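Local coordinates for WbbM protein (Klebsiella pneumoniae, PDB 6U4B), which is a bifunctional O-antigen polymerase that probably transfers sugars through two glycosyltransferase modules joined in one chain, at residues L427-K432 with R517-P522. Sequence-based numbering, arbitrary orientation.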
loop_
_atom_site.group_PDB
_atom_site.type_symbol
_atom_site.label_atom_id
_atom_site.label_comp_id
_atom_site.label_asym_id
_atom_site.label_seq_id
_atom_site.Cartn_x
_atom_site.Cartn_y
_atom_site.Cartn_z
ATOM N N LEU A 427 3.107 40.051 12.388
ATOM C CA LEU A 427 3.828 39.704 11.172
ATOM C C LEU A 427 3.857 38.203 10.931
ATOM O O LEU A 427 3.849 37.769 9.774
ATOM C CB LEU A 427 5.248 40.266 11.230
ATOM C CG LEU A 427 5.306 41.790 11.336
ATOM C CD1 LEU A 427 6.748 42.276 11.343
ATOM C CD2 LEU A 427 4.518 42.437 10.204
ATOM N N VAL A 428 3.884 37.397 11.996
ATOM C CA VAL A 428 3.944 35.946 11.872
ATOM C C VAL A 428 3.146 35.291 12.990
ATOM O O VAL A 428 2.813 35.911 14.004
ATOM C CB VAL A 428 5.393 35.402 11.907
ATOM C CG1 VAL A 428 6.166 35.811 10.663
ATOM C CG2 VAL A 428 6.104 35.869 13.174
ATOM N N ALA A 429 2.842 34.013 12.778
ATOM C CA ALA A 429 2.376 33.115 13.823
ATOM C C ALA A 429 3.345 31.946 13.890
ATOM O O ALA A 429 3.729 31.400 12.849
ATOM C CB ALA A 429 0.951 32.627 13.556
ATOM N N ALA A 430 3.751 31.575 15.102
ATOM C CA ALA A 430 4.771 30.549 15.272
ATOM C C ALA A 430 4.644 29.950 16.664
ATOM O O ALA A 430 3.906 30.450 17.515
ATOM C CB ALA A 430 6.177 31.115 15.041
ATOM N N VAL A 431 5.389 28.870 16.887
ATOM C CA VAL A 431 5.375 28.148 18.152
ATOM C C VAL A 431 6.546 28.619 19.000
ATOM O O VAL A 431 7.675 28.736 18.504
ATOM C CB VAL A 431 5.433 26.628 17.928
ATOM C CG1 VAL A 431 5.378 25.897 19.262
ATOM C CG2 VAL A 431 4.294 26.188 17.021
ATOM N N LYS A 432 6.275 28.895 20.275
ATOM C CA LYS A 432 7.322 29.271 21.213
ATOM C C LYS A 432 8.385 28.182 21.292
ATOM O O LYS A 432 8.074 26.993 21.394
ATOM C CB LYS A 432 6.713 29.528 22.591
ATOM C CG LYS A 432 7.679 30.048 23.639
ATOM C CD LYS A 432 7.090 29.855 25.031
ATOM C CE LYS A 432 7.960 30.474 26.107
ATOM N NZ LYS A 432 9.397 30.113 25.949
ATOM N N ARG A 517 5.588 41.106 17.400
ATOM C CA ARG A 517 4.651 41.009 16.287
ATOM C C ARG A 517 4.375 39.547 15.961
ATOM O O ARG A 517 4.242 39.163 14.796
ATOM C CB ARG A 517 5.179 41.740 15.054
ATOM C CG ARG A 517 5.720 43.145 15.316
ATOM C CD ARG A 517 4.613 44.156 15.595
ATOM N NE ARG A 517 3.631 44.221 14.513
ATOM C CZ ARG A 517 3.821 44.856 13.360
ATOM N NH1 ARG A 517 4.966 45.483 13.120
ATOM N NH2 ARG A 517 2.865 44.861 12.441
ATOM N N VAL A 518 4.300 38.706 16.990
ATOM C CA VAL A 518 4.203 37.260 16.820
ATOM C C VAL A 518 2.952 36.762 17.531
ATOM O O VAL A 518 2.773 37.008 18.730
ATOM C CB VAL A 518 5.452 36.539 17.353
ATOM C CG1 VAL A 518 5.271 35.033 17.282
ATOM C CG2 VAL A 518 6.684 36.964 16.573
ATOM N N THR A 519 2.092 36.069 16.791
ATOM C CA THR A 519 1.027 35.264 17.375
ATOM C C THR A 519 1.601 33.897 17.727
ATOM O O THR A 519 2.280 33.277 16.906
ATOM C CB THR A 519 -0.146 35.112 16.406
ATOM O OG1 THR A 519 -0.807 36.374 16.253
ATOM C CG2 THR A 519 -1.140 34.082 16.921
ATOM N N PHE A 520 1.350 33.439 18.948
ATOM C CA PHE A 520 1.955 32.204 19.432
ATOM C C PHE A 520 1.008 31.035 19.194
ATOM O O PHE A 520 -0.125 31.033 19.685
ATOM C CB PHE A 520 2.338 32.332 20.904
ATOM C CG PHE A 520 3.440 33.322 21.140
ATOM C CD1 PHE A 520 4.741 33.025 20.767
ATOM C CD2 PHE A 520 3.176 34.557 21.709
ATOM C CE1 PHE A 520 5.762 33.934 20.969
ATOM C CE2 PHE A 520 4.193 35.473 21.917
ATOM C CZ PHE A 520 5.489 35.160 21.546
ATOM N N LEU A 521 1.473 30.057 18.421
ATOM C CA LEU A 521 0.719 28.851 18.127
ATOM C C LEU A 521 0.920 27.818 19.234
ATOM O O LEU A 521 1.983 27.766 19.860
ATOM C CB LEU A 521 1.157 28.264 16.790
ATOM C CG LEU A 521 0.906 29.145 15.568
ATOM C CD1 LEU A 521 1.467 28.502 14.304
ATOM C CD2 LEU A 521 -0.583 29.423 15.420
ATOM N N PRO A 522 -0.091 26.995 19.503
ATOM C CA PRO A 522 0.059 25.971 20.543
ATOM C C PRO A 522 1.157 24.977 20.194
ATOM O O PRO A 522 1.473 24.744 19.024
ATOM C CB PRO A 522 -1.320 25.299 20.588
ATOM C CG PRO A 522 -1.978 25.658 19.296
ATOM C CD PRO A 522 -1.442 27.007 18.920
HETATM O O HOH W 1 3.684 28.715 21.553
#
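Thr519 and Ala430 zip strands 428-432 and 518-521 together as parallel neighbours: Thr519 N donates to Val428 O at 2.9 Å, in the carbonyl plane, and Ala430 N answers to Thr519 O with the carbonyl pointing almost straight at the donor (C=O...N 174°). Leu521 N continues the ladder to Ala430 O at 2.6 Å, well above that carbonyl's plane. At the other end Arg517 O takes Leu427 N at 2.8 Å and, weakly, Val428 N. Beyond Leu521 the strands splay, and a water spans the gap, accepting from Lys432 N and donating to Leu521 O. Arg517 bends at chi2 (-73°) and chi3 (-57°), laying its guanidinium plane over Leu427, whose CG sits 3.9 Å above the plane's centre; NH2 is held by a salt bridge to Glu487 and a hydrogen bond to Asn425 O. On one face of the sheet, Val428 CG2 meets Val518 CG2 at 3.6 Å, and Val518 CG1 lies over the Phe520 ring, offset toward its rim. On the face of Ala429 and Thr519, Leu521 turns its CD2 to Ala429 CB (4.0 Å), while Val431 CG2 packs on Leu521 CB. Strand 428-432 is flanked on its second edge by the antiparallel strands 472-473 and 477-479, within the glycosyltransferase family 8 region, and Val431 lies about 8 Å from the magnesium ligand His560, side chain to side chain. Backbone bonds thus fix the register, valine, alanine and leucine side chains pack in pairs beside Phe520 and Thr519, and water bridges Lys432 N and Leu521 O where the strands part.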